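Local coordinates for aminopeptidase N family protein (PDB 4FGM) that probably acts as a zinc-dependent aminopeptidase of the M61 family, cleaving residues from the N-terminal end of peptide substrates, at residues A[33-38]-A[68-73]; A[144-147]-A[153-156]; A[260-265]-A[329-334]; A[409-414]-A[425-430]; A[516-521]-A[555-560]. All coordinates share one frame; numbering follows the deposited sequence.

From the N terminus, the five contacts close one after another, and none nests in or crosses another. Contact 1 brings the chain just past strand 30-32 against the turn between strands 60-68 and 71-74. Contact 2 pins a short loop back on strand 153-157, also within the M61 N-terminal domain, its centre about 26 Å from that of contact 1. Contact 3 spans 63 residues to join helix 262-277, which carries two zinc-binding histidines, to helix 326-342. Contact 4 closes the short connection between helices 401-413 and 423-429. Contact 5, about 53 Å from contact 4 between centres, links two strands of the C-terminal sheet.

Contact 1. Residues A[33-38]-A[68-73]; sequences LPNWIP and SKNRWQ
Leu33 and Asn70 join two segments in the beta-rich M61 N-terminal domain, where strand 30-32 pairs antiparallel with strand 71-74; 33-38 continues from strand 30-32, and 68-73 holds the turn and the start of strand 71-74. Two hydrogen bonds supply the polar part. The backbone N of Leu33 donates to Asn70 O at 3.0 Å, which continues the antiparallel pairing of Leu31 with Trp72 to Leu33 and Asn70. The second bond comes from a side chain: Asn70 ND2 reaches Leu33 O at 2.6 Å with an N-H...O angle of 173°, so it is nearly straight. Leu33 O lies close to the plane of the donating amide, whereas ND2 sits tilted 25° from the carbonyl plane of Leu33. Asn70 CG stands between the backbone N and the carbonyl carbon (chi1 75°), and this carries ND2 to the carbonyl oxygen of Leu33. Together the two bonds grip the N and the O of one residue.

The amide pair is a matter of packing. Asn35 and Asn70 cross at about a right angle, and their ND2 atoms, both donors, approach to 3.3 Å without bonding. Asn35 ND2 donates instead to Glu295 O, while Asn70 ND2 has a weak second bond to Glu295 OE2. Lys69, whose NZ is salt-bridged to Asp45, adds a van der Waals contact of its methylene with the Asn35 amide: its extended chain sets CE 3.5 Å from Asn35 ND2.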
# COMPACT_ATOMS: atom_id res chain seq x y z
N LEU A 33 -23.99 0.54 3.14
CA LEU A 33 -22.64 0.04 3.37
C LEU A 33 -21.66 0.70 2.40
O LEU A 33 -21.95 0.84 1.21
CB LEU A 33 -22.60 -1.47 3.21
CG LEU A 33 -21.33 -2.12 3.77
CD1 LEU A 33 -21.39 -2.02 5.30
CD2 LEU A 33 -21.23 -3.59 3.33
N PRO A 34 -20.50 1.10 2.90
CA PRO A 34 -19.50 1.74 2.04
C PRO A 34 -19.21 0.88 0.82
O PRO A 34 -19.19 -0.35 0.91
CB PRO A 34 -18.28 1.85 2.95
CG PRO A 34 -18.88 2.01 4.31
CD PRO A 34 -20.01 0.99 4.28
N ASN A 35 -18.98 1.51 -0.33
CA ASN A 35 -18.67 0.76 -1.54
C ASN A 35 -17.16 0.66 -1.75
O ASN A 35 -16.70 -0.01 -2.67
CB ASN A 35 -19.36 1.38 -2.75
CG ASN A 35 -20.83 1.08 -2.78
OD1 ASN A 35 -21.25 -0.03 -2.46
ND2 ASN A 35 -21.64 2.06 -3.17
N TRP A 36 -16.41 1.33 -0.88
CA TRP A 36 -14.95 1.27 -0.90
C TRP A 36 -14.42 1.66 0.47
O TRP A 36 -15.11 2.32 1.23
CB TRP A 36 -14.36 2.19 -1.98
CG TRP A 36 -14.60 3.66 -1.81
CD1 TRP A 36 -15.75 4.34 -2.12
CD2 TRP A 36 -13.66 4.64 -1.37
NE1 TRP A 36 -15.57 5.68 -1.90
CE2 TRP A 36 -14.30 5.90 -1.44
CE3 TRP A 36 -12.33 4.58 -0.92
CZ2 TRP A 36 -13.66 7.09 -1.08
CZ3 TRP A 36 -11.69 5.77 -0.56
CH2 TRP A 36 -12.36 7.01 -0.65
N ILE A 37 -13.20 1.24 0.78
CA ILE A 37 -12.61 1.55 2.08
C ILE A 37 -11.49 2.57 1.98
O ILE A 37 -10.61 2.46 1.11
CB ILE A 37 -12.07 0.28 2.78
CG1 ILE A 37 -11.40 0.66 4.10
CG2 ILE A 37 -11.08 -0.44 1.86
CD1 ILE A 37 -10.95 -0.51 4.95
N PRO A 38 -11.50 3.59 2.86
CA PRO A 38 -10.46 4.63 2.85
C PRO A 38 -9.06 4.04 2.76
O PRO A 38 -8.76 3.06 3.42
CB PRO A 38 -10.71 5.37 4.17
CG PRO A 38 -12.21 5.32 4.29
CD PRO A 38 -12.54 3.88 3.87
N SER A 68 -30.95 -0.79 -3.41
CA SER A 68 -29.82 -0.65 -4.32
C SER A 68 -28.77 -1.71 -3.94
O SER A 68 -29.01 -2.53 -3.06
CB SER A 68 -29.20 0.75 -4.24
OG SER A 68 -28.39 0.90 -3.10
N LYS A 69 -27.62 -1.68 -4.60
CA LYS A 69 -26.59 -2.68 -4.31
C LYS A 69 -26.07 -2.63 -2.89
O LYS A 69 -25.62 -3.65 -2.37
CB LYS A 69 -25.42 -2.52 -5.27
CG LYS A 69 -24.56 -1.28 -5.03
CD LYS A 69 -23.43 -1.21 -6.06
CE LYS A 69 -22.54 -0.02 -5.82
NZ LYS A 69 -21.38 -0.00 -6.75
N ASN A 70 -26.14 -1.47 -2.25
CA ASN A 70 -25.62 -1.33 -0.89
C ASN A 70 -26.55 -0.56 0.05
O ASN A 70 -26.10 -0.02 1.06
CB ASN A 70 -24.30 -0.59 -0.96
CG ASN A 70 -24.49 0.88 -1.21
OD1 ASN A 70 -25.36 1.28 -1.98
ND2 ASN A 70 -23.68 1.71 -0.56
N ARG A 71 -27.84 -0.49 -0.27
CA ARG A 71 -28.75 0.27 0.58
C ARG A 71 -30.07 -0.44 0.85
O ARG A 71 -30.70 -1.00 -0.05
CB ARG A 71 -29.00 1.64 -0.07
CG ARG A 71 -29.76 2.65 0.81
CD ARG A 71 -29.76 4.04 0.18
NE ARG A 71 -28.43 4.65 0.17
CZ ARG A 71 -27.98 5.47 1.10
NH1 ARG A 71 -28.75 5.81 2.12
NH2 ARG A 71 -26.74 5.94 1.03
N TRP A 72 -30.48 -0.41 2.12
CA TRP A 72 -31.73 -1.02 2.55
C TRP A 72 -32.66 0.03 3.15
O TRP A 72 -32.20 1.05 3.67
CB TRP A 72 -31.46 -2.11 3.59
CG TRP A 72 -30.86 -3.37 3.04
CD1 TRP A 72 -31.52 -4.51 2.71
CD2 TRP A 72 -29.48 -3.59 2.74
NE1 TRP A 72 -30.63 -5.44 2.22
CE2 TRP A 72 -29.38 -4.90 2.23
CE3 TRP A 72 -28.33 -2.81 2.86
CZ2 TRP A 72 -28.16 -5.46 1.84
CZ3 TRP A 72 -27.11 -3.36 2.46
CH2 TRP A 72 -27.04 -4.67 1.96
N GLN A 73 -33.96 -0.23 3.07
CA GLN A 73 -34.96 0.69 3.63
C GLN A 73 -35.88 -0.08 4.58
O GLN A 73 -36.48 -1.09 4.19
CB GLN A 73 -35.77 1.34 2.52
CG GLN A 73 -36.68 2.46 3.01
CD GLN A 73 -37.39 3.18 1.87
OE1 GLN A 73 -38.18 2.59 1.14
NE2 GLN A 73 -37.10 4.47 1.72

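Contact 2. Residues A[144-147]-A[153-156]; sequences RKSG and GCFR
A classic beta bulge at Lys145 and Ser146, opposite Cys154, lies where 144-147 runs antiparallel to strand 153-157. Cys154 O accepts from Lys145 N at 2.7 Å and from Ser146 N at 3.2 Å, both on the same face of its plane, and the near-helical angles of Lys145 (-103/-30°) let two N-H groups face one carbonyl. In return Cys154 N donates to Ser146 OG at 3.2 Å and weakly to Ser146 O. Arg144 bends at chi3 and turns one guanidinium face to the edge of the Phe155 ring, with Phe155 CZ 3.4 Å from Arg144 NH2 and the planes 58° apart. Ser146 O lies in the guanidinium plane and takes Arg144 NH1 at 2.9 Å, while NH2 donates to Ser151 O. Lys145 CG runs alongside Arg156 CB at 3.6 Å, while Arg156 is salt-bridged to Asp158. With carbonyls holding the guanidinium by its N-H groups and the edge of an aromatic ring against one face, Arg144 probably has little freedom to rotate, and it ties the turn together from within.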
# COMPACT_ATOMS: atom_id res chain seq x y z
N ARG A 144 -11.36 0.57 24.00
CA ARG A 144 -12.04 -0.49 24.71
C ARG A 144 -12.85 0.02 25.90
O ARG A 144 -12.36 0.83 26.68
CB ARG A 144 -11.03 -1.54 25.20
CG ARG A 144 -11.65 -2.68 25.99
CD ARG A 144 -10.60 -3.64 26.48
NE ARG A 144 -10.04 -4.48 25.42
CZ ARG A 144 -10.64 -5.56 24.92
NH1 ARG A 144 -11.84 -5.92 25.36
NH2 ARG A 144 -10.03 -6.30 24.00
N LYS A 145 -14.09 -0.45 26.01
CA LYS A 145 -14.97 -0.07 27.11
C LYS A 145 -15.07 -1.18 28.16
O LYS A 145 -15.28 -0.89 29.34
CB LYS A 145 -16.37 0.26 26.58
CG LYS A 145 -16.41 1.37 25.55
CD LYS A 145 -15.78 2.66 26.07
CE LYS A 145 -16.59 3.27 27.19
NZ LYS A 145 -16.02 4.59 27.61
N SER A 146 -14.93 -2.44 27.75
CA SER A 146 -14.99 -3.54 28.71
C SER A 146 -14.24 -4.78 28.23
O SER A 146 -13.89 -4.88 27.06
CB SER A 146 -16.45 -3.92 29.01
OG SER A 146 -16.98 -4.74 28.00
N GLY A 147 -14.01 -5.72 29.14
CA GLY A 147 -13.32 -6.96 28.79
C GLY A 147 -11.83 -6.93 29.06
O GLY A 147 -11.25 -5.85 29.20
N GLY A 153 -15.08 -8.27 24.34
CA GLY A 153 -15.59 -7.12 25.05
C GLY A 153 -16.33 -6.08 24.22
O GLY A 153 -16.73 -6.33 23.09
N CYS A 154 -16.48 -4.89 24.80
CA CYS A 154 -17.19 -3.79 24.15
C CYS A 154 -16.25 -2.64 23.81
O CYS A 154 -15.36 -2.29 24.58
CB CYS A 154 -18.30 -3.29 25.07
SG CYS A 154 -19.60 -4.50 25.36
N PHE A 155 -16.47 -2.06 22.63
CA PHE A 155 -15.64 -0.97 22.16
C PHE A 155 -16.52 0.20 21.73
O PHE A 155 -17.68 0.01 21.38
CB PHE A 155 -14.77 -1.43 20.99
CG PHE A 155 -13.93 -2.65 21.29
CD1 PHE A 155 -14.48 -3.93 21.24
CD2 PHE A 155 -12.59 -2.51 21.66
CE1 PHE A 155 -13.72 -5.05 21.56
CE2 PHE A 155 -11.82 -3.62 21.98
CZ PHE A 155 -12.38 -4.90 21.92
N ARG A 156 -15.96 1.40 21.76
CA ARG A 156 -16.70 2.60 21.38
C ARG A 156 -15.92 3.50 20.42
O ARG A 156 -14.73 3.75 20.61
CB ARG A 156 -17.07 3.41 22.63
CG ARG A 156 -17.86 4.68 22.34
CD ARG A 156 -18.19 5.43 23.63
NE ARG A 156 -18.86 6.70 23.37
CZ ARG A 156 -18.29 7.74 22.75
NH1 ARG A 156 -17.04 7.68 22.33
NH2 ARG A 156 -18.99 8.85 22.56

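Contact 3. Residues A[260-265]-A[329-334]; sequences MNDNYQ and YLKLLG
Gln265 meets Leu332 head-on between two helices. From CB its chain leaves with CG opposite the backbone N (chi1 164°) and then bends at chi2, which turns the amide toward Leu332. There CD lies 3.9 Å from both Leu332 CD1 and CD2; beyond it, OE1 comes to 3.6 Å from Leu332 CD2, and NE2 to 3.7 Å from the same methyl. The amide thus rests on the fork of the leucine, a van der Waals contact. The backbones stay well apart, with the CA atoms of Asp262 and Leu332 separated by 10.0 Å, so the bridging is left to side chains.

Gln265 sits in the first turn of helix 262-277, whose HExxH motif further along holds the zinc-binding His273 and His277. Asn261 is the N-cap of this helix: its OD1 accepts from Tyr264 N at 2.8 Å. Next to the cap, the carboxylate end of Asp262 reaches the second helix. Lys331, its chain extended beyond CG, crosses it at about a right angle, and Lys331 NZ meets Asp262 OD2 at 2.8 Å in a salt bridge, nearly in line with the C-O bond. The other oxygen, OD1, is salt-bridged to Arg328, so one carboxylate spans two bases of helix 326-342. With an alanine at Asp262, Lys331 and Arg328 would probably lose this shared partner, the Lys331 ammonium being freer to swing toward solvent.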
# COMPACT_ATOMS: atom_id res chain seq x y z
N MSE A 260 20.86 -8.19 8.63
CA MSE A 260 19.71 -7.67 7.92
C MSE A 260 19.69 -8.34 6.55
O MSE A 260 20.74 -8.67 6.00
CB MSE A 260 19.90 -6.16 7.73
CG MSE A 260 18.94 -5.50 6.75
SE MSE A 260 17.13 -5.41 7.42
CE MSE A 260 17.54 -4.74 9.19
N ASN A 261 18.49 -8.57 6.00
CA ASN A 261 18.35 -9.16 4.68
C ASN A 261 17.26 -8.39 3.94
O ASN A 261 16.52 -7.62 4.54
CB ASN A 261 18.03 -10.66 4.77
CG ASN A 261 16.75 -10.96 5.51
OD1 ASN A 261 15.66 -10.58 5.08
ND2 ASN A 261 16.87 -11.64 6.65
N ASP A 262 17.16 -8.59 2.63
CA ASP A 262 16.18 -7.88 1.82
C ASP A 262 14.73 -8.10 2.22
O ASP A 262 13.91 -7.18 2.16
CB ASP A 262 16.37 -8.25 0.34
CG ASP A 262 17.70 -7.78 -0.21
OD1 ASP A 262 18.67 -7.69 0.58
OD2 ASP A 262 17.79 -7.50 -1.42
N ASN A 263 14.40 -9.32 2.65
CA ASN A 263 13.02 -9.62 3.03
C ASN A 263 12.60 -8.91 4.30
O ASN A 263 11.52 -8.31 4.34
CB ASN A 263 12.84 -11.13 3.18
CG ASN A 263 13.11 -11.86 1.89
OD1 ASN A 263 12.65 -11.46 0.82
ND2 ASN A 263 13.86 -12.95 1.98
N TYR A 264 13.43 -8.98 5.34
CA TYR A 264 13.10 -8.32 6.60
C TYR A 264 13.04 -6.82 6.36
O TYR A 264 12.21 -6.12 6.94
CB TYR A 264 14.14 -8.66 7.66
CG TYR A 264 13.94 -7.97 8.99
CD1 TYR A 264 12.66 -7.81 9.53
CD2 TYR A 264 15.02 -7.48 9.72
CE1 TYR A 264 12.47 -7.20 10.77
CE2 TYR A 264 14.85 -6.87 10.96
CZ TYR A 264 13.57 -6.73 11.48
OH TYR A 264 13.37 -6.12 12.70
N GLN A 265 13.92 -6.33 5.48
CA GLN A 265 13.95 -4.91 5.14
C GLN A 265 12.62 -4.47 4.51
O GLN A 265 12.12 -3.39 4.79
CB GLN A 265 15.12 -4.63 4.18
CG GLN A 265 15.07 -3.30 3.45
CD GLN A 265 14.76 -3.48 1.97
OE1 GLN A 265 13.62 -3.30 1.53
NE2 GLN A 265 15.78 -3.84 1.19
N TYR A 329 20.19 1.50 1.16
CA TYR A 329 19.27 2.57 0.81
C TYR A 329 19.35 2.97 -0.66
O TYR A 329 18.33 3.09 -1.34
CB TYR A 329 19.49 3.81 1.68
CG TYR A 329 18.62 4.94 1.21
CD1 TYR A 329 17.23 4.88 1.36
CD2 TYR A 329 19.15 6.00 0.48
CE1 TYR A 329 16.40 5.82 0.79
CE2 TYR A 329 18.33 6.95 -0.11
CZ TYR A 329 16.95 6.85 0.04
OH TYR A 329 16.12 7.75 -0.59
N LEU A 330 20.58 3.18 -1.15
CA LEU A 330 20.77 3.59 -2.54
C LEU A 330 20.34 2.53 -3.54
O LEU A 330 20.00 2.85 -4.68
CB LEU A 330 22.22 4.02 -2.79
CG LEU A 330 22.61 5.41 -2.25
CD1 LEU A 330 24.07 5.69 -2.58
CD2 LEU A 330 21.72 6.48 -2.88
N LYS A 331 20.37 1.26 -3.13
CA LYS A 331 19.94 0.20 -4.02
C LYS A 331 18.43 0.38 -4.17
O LYS A 331 17.89 0.31 -5.27
CB LYS A 331 20.24 -1.18 -3.43
CG LYS A 331 19.66 -2.32 -4.27
CD LYS A 331 19.69 -3.64 -3.52
CE LYS A 331 18.86 -4.69 -4.23
NZ LYS A 331 18.82 -5.98 -3.48
N LEU A 332 17.76 0.63 -3.05
CA LEU A 332 16.32 0.84 -3.05
C LEU A 332 15.96 2.06 -3.89
O LEU A 332 14.94 2.07 -4.58
CB LEU A 332 15.80 1.02 -1.62
CG LEU A 332 15.81 -0.21 -0.70
CD1 LEU A 332 15.47 0.19 0.73
CD2 LEU A 332 14.82 -1.25 -1.22
N LEU A 333 16.81 3.09 -3.82
CA LEU A 333 16.58 4.32 -4.58
C LEU A 333 16.72 4.04 -6.07
O LEU A 333 15.91 4.47 -6.88
CB LEU A 333 17.58 5.40 -4.17
CG LEU A 333 17.03 6.81 -3.95
CD1 LEU A 333 18.19 7.79 -3.81
CD2 LEU A 333 16.13 7.21 -5.10
N GLY A 334 17.78 3.31 -6.42
CA GLY A 334 17.99 2.97 -7.82
C GLY A 334 16.86 2.12 -8.34
O GLY A 334 16.47 2.25 -9.50

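Contact 4. Residues A[409-414]-A[425-430]; sequences WHEFGK and INWLNQ
Trp427 presents the edge of its indole to Glu411: Glu411 OE2 lies in the ring plane, 2.9 Å from Trp427 NE1, and the N-H...O angle is 164°. The carboxylate is not coplanar with the indole. Its plane is steeply inclined to the ring, and NE1 approaches OE2 from above, 45° out of the carboxylate plane. The Phe412 ring carries Glu411 CB over the rim of one face, while Trp427 CD1 lies at its edge, in plane, 3.8 Å from Phe412 CE2. Relative to the indole the approach is oblique: the Phe412 ring and the five-membered ring of Trp427 have centroids 5.9 Å apart and planes at 78°. Trp427 CG points opposite the backbone N, which sends the ring across the 10.5 Å between the CA atoms of Glu411 and Trp427 and lets it meet both Glu411 and Phe412 at once.

A phenylalanine in place of Trp427 would probably leave Glu411 OE2 without its N-H donor and open a gap where the larger ring had lain.

Near its end, helix 401-413 widens into a pi-type turn, in which Lys414 N donates to Trp409 O at 2.7 Å. The indole also lies against Val404, Glu407 and Leu408 of the same helix, so it packs between helix 401-413 and the short helix 423-429. Ile425 of that short helix packs against helix 437-445.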
# COMPACT_ATOMS: atom_id res chain seq x y z
N TRP A 409 2.25 19.32 8.55
CA TRP A 409 1.37 18.55 9.41
C TRP A 409 0.75 19.40 10.51
O TRP A 409 -0.44 19.28 10.80
CB TRP A 409 2.10 17.36 10.05
CG TRP A 409 1.15 16.53 10.86
CD1 TRP A 409 0.18 15.68 10.38
CD2 TRP A 409 0.97 16.58 12.28
NE1 TRP A 409 -0.58 15.20 11.41
CE2 TRP A 409 -0.13 15.74 12.59
CE3 TRP A 409 1.62 17.25 13.32
CZ2 TRP A 409 -0.58 15.56 13.90
CZ3 TRP A 409 1.17 17.07 14.62
CH2 TRP A 409 0.08 16.23 14.90
N HIS A 410 1.56 20.24 11.15
CA HIS A 410 1.04 21.09 12.22
C HIS A 410 0.07 22.14 11.70
O HIS A 410 -0.89 22.51 12.38
CB HIS A 410 2.19 21.78 12.95
CG HIS A 410 2.92 20.89 13.91
ND1 HIS A 410 2.37 20.50 15.11
CD2 HIS A 410 4.14 20.31 13.84
CE1 HIS A 410 3.23 19.72 15.75
NE2 HIS A 410 4.30 19.58 14.99
N GLU A 411 0.30 22.60 10.47
CA GLU A 411 -0.57 23.61 9.87
C GLU A 411 -1.89 23.07 9.36
O GLU A 411 -2.96 23.57 9.71
CB GLU A 411 0.15 24.31 8.72
CG GLU A 411 1.06 25.44 9.14
CD GLU A 411 1.48 26.31 7.96
OE1 GLU A 411 0.59 26.72 7.17
OE2 GLU A 411 2.69 26.57 7.82
N PHE A 412 -1.82 22.05 8.51
CA PHE A 412 -3.03 21.50 7.90
C PHE A 412 -3.48 20.15 8.41
O PHE A 412 -4.64 19.77 8.20
CB PHE A 412 -2.82 21.44 6.39
CG PHE A 412 -2.38 22.74 5.79
CD1 PHE A 412 -3.28 23.79 5.64
CD2 PHE A 412 -1.05 22.93 5.40
CE1 PHE A 412 -2.87 25.01 5.11
CE2 PHE A 412 -0.63 24.15 4.87
CZ PHE A 412 -1.55 25.19 4.73
N GLY A 413 -2.59 19.42 9.08
CA GLY A 413 -2.94 18.11 9.59
C GLY A 413 -3.51 18.10 10.99
O GLY A 413 -4.66 17.74 11.20
N LYS A 414 -2.70 18.52 11.96
CA LYS A 414 -3.13 18.56 13.35
C LYS A 414 -4.42 19.36 13.50
O LYS A 414 -5.20 19.14 14.43
CB LYS A 414 -2.04 19.18 14.22
CG LYS A 414 -2.29 18.96 15.70
CD LYS A 414 -1.90 20.14 16.57
CE LYS A 414 -0.41 20.26 16.78
NZ LYS A 414 -0.11 20.98 18.06
N ILE A 425 2.38 23.27 -3.25
CA ILE A 425 3.26 24.06 -4.10
C ILE A 425 3.22 25.54 -3.69
O ILE A 425 4.27 26.19 -3.60
CB ILE A 425 2.90 23.92 -5.61
CG1 ILE A 425 4.03 24.51 -6.46
CG2 ILE A 425 1.58 24.62 -5.92
CD1 ILE A 425 3.82 24.37 -7.96
N ASN A 426 2.03 26.07 -3.42
CA ASN A 426 1.91 27.46 -3.00
C ASN A 426 2.61 27.66 -1.66
O ASN A 426 3.26 28.69 -1.44
CB ASN A 426 0.44 27.85 -2.87
CG ASN A 426 -0.25 27.96 -4.22
OD1 ASN A 426 -1.45 28.17 -4.29
ND2 ASN A 426 0.52 27.81 -5.29
N TRP A 427 2.49 26.68 -0.77
CA TRP A 427 3.12 26.75 0.54
C TRP A 427 4.63 26.87 0.37
O TRP A 427 5.30 27.57 1.13
CB TRP A 427 2.80 25.49 1.36
CG TRP A 427 3.22 25.57 2.79
CD1 TRP A 427 2.51 26.09 3.83
CD2 TRP A 427 4.47 25.14 3.34
NE1 TRP A 427 3.23 26.01 4.99
CE2 TRP A 427 4.44 25.43 4.72
CE3 TRP A 427 5.61 24.54 2.80
CZ2 TRP A 427 5.52 25.14 5.57
CZ3 TRP A 427 6.68 24.25 3.64
CH2 TRP A 427 6.62 24.54 5.01
N LEU A 428 5.17 26.19 -0.64
CA LEU A 428 6.60 26.25 -0.90
C LEU A 428 6.97 27.53 -1.65
O LEU A 428 8.04 28.10 -1.44
CB LEU A 428 7.04 25.01 -1.69
CG LEU A 428 6.99 23.69 -0.92
CD1 LEU A 428 7.04 22.51 -1.89
CD2 LEU A 428 8.14 23.64 0.06
N ASN A 429 6.08 27.99 -2.53
CA ASN A 429 6.34 29.21 -3.29
C ASN A 429 6.28 30.48 -2.44
O ASN A 429 6.72 31.55 -2.88
CB ASN A 429 5.37 29.33 -4.47
CG ASN A 429 5.72 28.39 -5.61
OD1 ASN A 429 6.84 27.88 -5.69
ND2 ASN A 429 4.77 28.17 -6.52
N GLN A 430 5.74 30.36 -1.23
CA GLN A 430 5.65 31.50 -0.33
C GLN A 430 6.56 31.25 0.88
O GLN A 430 6.35 31.83 1.94
CB GLN A 430 4.21 31.72 0.13
CG GLN A 430 3.23 32.26 -0.94
CD GLN A 430 3.45 33.74 -1.29
OE1 GLN A 430 3.74 34.56 -0.42
NE2 GLN A 430 3.27 34.08 -2.56

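Contact 5. Residues A[516-521]-A[555-560]; sequences AGDKII and ELMTLE
Asp518 OD2 is gripped by two donors, Arg552 NH2 in a salt bridge and Ser515 N in a hydrogen bond, and it also takes the tip of Met557, whose CE lies 3.3 Å away. This last approach is a close van der Waals contact of a methyl group with a carboxylate oxygen; CE is 3.7 Å from Asp518 CG and 4.1 Å from OD1, so it sits nearer one oxygen than the other. Met557 is modelled as selenomethionine. Its chain runs extended through chi2 and then turns about the CG-SE bond (chi3 -64°), which swings CE round to the acid, and the two side chains cross at about a right angle. Asp518 is buried, and the arginine probably offsets its charge.

Strands 519-523 and 555-562 belong to an antiparallel sheet near the C-terminal end, consistent with the PDZ-type domain expected in this family of enzymes, and Asp518 lies just before the first. They are not neighbours in it: strand 545-552 lies between them and pairs with both. The CA atoms of Ile521 and Leu556 are accordingly 9.0 Å apart, about two strand spacings. The side chains reach past the middle strand, on which Leu556 also touches Phe551 and Met557 touches Arg552. With its CG opposite the backbone N (chi1 -176°), Leu556 brings CD1 to 4.5 Å from Ile521 CG2, a loose apolar touch.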
# COMPACT_ATOMS: atom_id res chain seq x y z
N ALA A 516 1.43 -10.20 -23.87
CA ALA A 516 1.28 -10.66 -22.50
C ALA A 516 0.28 -11.81 -22.57
O ALA A 516 -0.72 -11.73 -23.28
CB ALA A 516 0.74 -9.55 -21.63
N GLY A 517 0.56 -12.89 -21.85
CA GLY A 517 -0.33 -14.04 -21.86
C GLY A 517 0.21 -15.18 -22.70
O GLY A 517 -0.11 -16.34 -22.46
N ASP A 518 1.01 -14.85 -23.71
CA ASP A 518 1.62 -15.86 -24.57
C ASP A 518 2.64 -16.66 -23.76
O ASP A 518 3.13 -16.19 -22.73
CB ASP A 518 2.37 -15.20 -25.74
CG ASP A 518 1.47 -14.42 -26.66
OD1 ASP A 518 0.23 -14.56 -26.56
OD2 ASP A 518 2.01 -13.67 -27.51
N LYS A 519 2.94 -17.87 -24.21
CA LYS A 519 3.94 -18.68 -23.54
C LYS A 519 5.01 -19.09 -24.54
O LYS A 519 4.76 -19.87 -25.45
CB LYS A 519 3.34 -19.94 -22.90
CG LYS A 519 4.42 -20.83 -22.29
CD LYS A 519 4.02 -21.43 -20.95
CE LYS A 519 3.01 -22.55 -21.11
NZ LYS A 519 3.55 -23.65 -21.97
N ILE A 520 6.20 -18.52 -24.38
CA ILE A 520 7.31 -18.82 -25.26
C ILE A 520 7.74 -20.25 -24.95
O ILE A 520 8.03 -20.59 -23.80
CB ILE A 520 8.48 -17.85 -25.04
CG1 ILE A 520 8.04 -16.42 -25.39
CG2 ILE A 520 9.66 -18.24 -25.93
CD1 ILE A 520 9.04 -15.35 -25.04
N ILE A 521 7.76 -21.07 -25.98
CA ILE A 521 8.10 -22.48 -25.86
C ILE A 521 9.50 -22.81 -26.38
O ILE A 521 10.15 -23.72 -25.89
CB ILE A 521 6.98 -23.30 -26.57
CG1 ILE A 521 6.42 -24.31 -25.58
CG2 ILE A 521 7.46 -23.90 -27.88
CD1 ILE A 521 5.76 -23.64 -24.39
N GLU A 555 -2.95 -21.76 -29.55
CA GLU A 555 -2.44 -21.65 -30.91
C GLU A 555 -0.93 -21.44 -30.86
O GLU A 555 -0.44 -20.58 -30.13
CB GLU A 555 -3.10 -20.47 -31.62
CG GLU A 555 -4.62 -20.59 -31.71
CD GLU A 555 -5.29 -19.33 -32.22
OE1 GLU A 555 -4.82 -18.77 -33.24
OE2 GLU A 555 -6.29 -18.91 -31.61
N LEU A 556 -0.19 -22.24 -31.63
CA LEU A 556 1.26 -22.12 -31.67
C LEU A 556 1.65 -21.11 -32.74
O LEU A 556 1.28 -21.25 -33.91
CB LEU A 556 1.93 -23.46 -32.00
CG LEU A 556 3.47 -23.35 -31.96
CD1 LEU A 556 3.93 -23.14 -30.53
CD2 LEU A 556 4.11 -24.60 -32.53
N MSE A 557 2.40 -20.10 -32.34
CA MSE A 557 2.85 -19.08 -33.28
C MSE A 557 4.32 -19.30 -33.59
O MSE A 557 5.10 -19.68 -32.72
CB MSE A 557 2.69 -17.68 -32.67
CG MSE A 557 1.27 -17.29 -32.29
SE MSE A 557 1.23 -15.51 -31.49
CE MSE A 557 2.27 -15.88 -29.91
N THR A 558 4.68 -19.09 -34.85
CA THR A 558 6.06 -19.21 -35.29
C THR A 558 6.41 -17.77 -35.67
O THR A 558 6.00 -17.28 -36.71
CB THR A 558 6.19 -20.12 -36.52
OG1 THR A 558 5.72 -21.43 -36.17
CG2 THR A 558 7.63 -20.22 -36.98
N LEU A 559 7.15 -17.11 -34.79
CA LEU A 559 7.51 -15.71 -35.00
C LEU A 559 9.00 -15.48 -35.26
O LEU A 559 9.85 -16.30 -34.90
CB LEU A 559 7.10 -14.90 -33.76
CG LEU A 559 5.66 -15.07 -33.27
CD1 LEU A 559 5.46 -14.37 -31.94
CD2 LEU A 559 4.72 -14.49 -34.31
N GLU A 560 9.29 -14.35 -35.89
CA GLU A 560 10.67 -13.96 -36.16
C GLU A 560 10.98 -12.77 -35.25
O GLU A 560 10.22 -11.80 -35.19
CB GLU A 560 10.85 -13.57 -37.63
CG GLU A 560 12.15 -12.80 -37.89
CD GLU A 560 12.46 -12.59 -39.37
OE1 GLU A 560 12.77 -13.58 -40.07
OE2 GLU A 560 12.39 -11.42 -39.83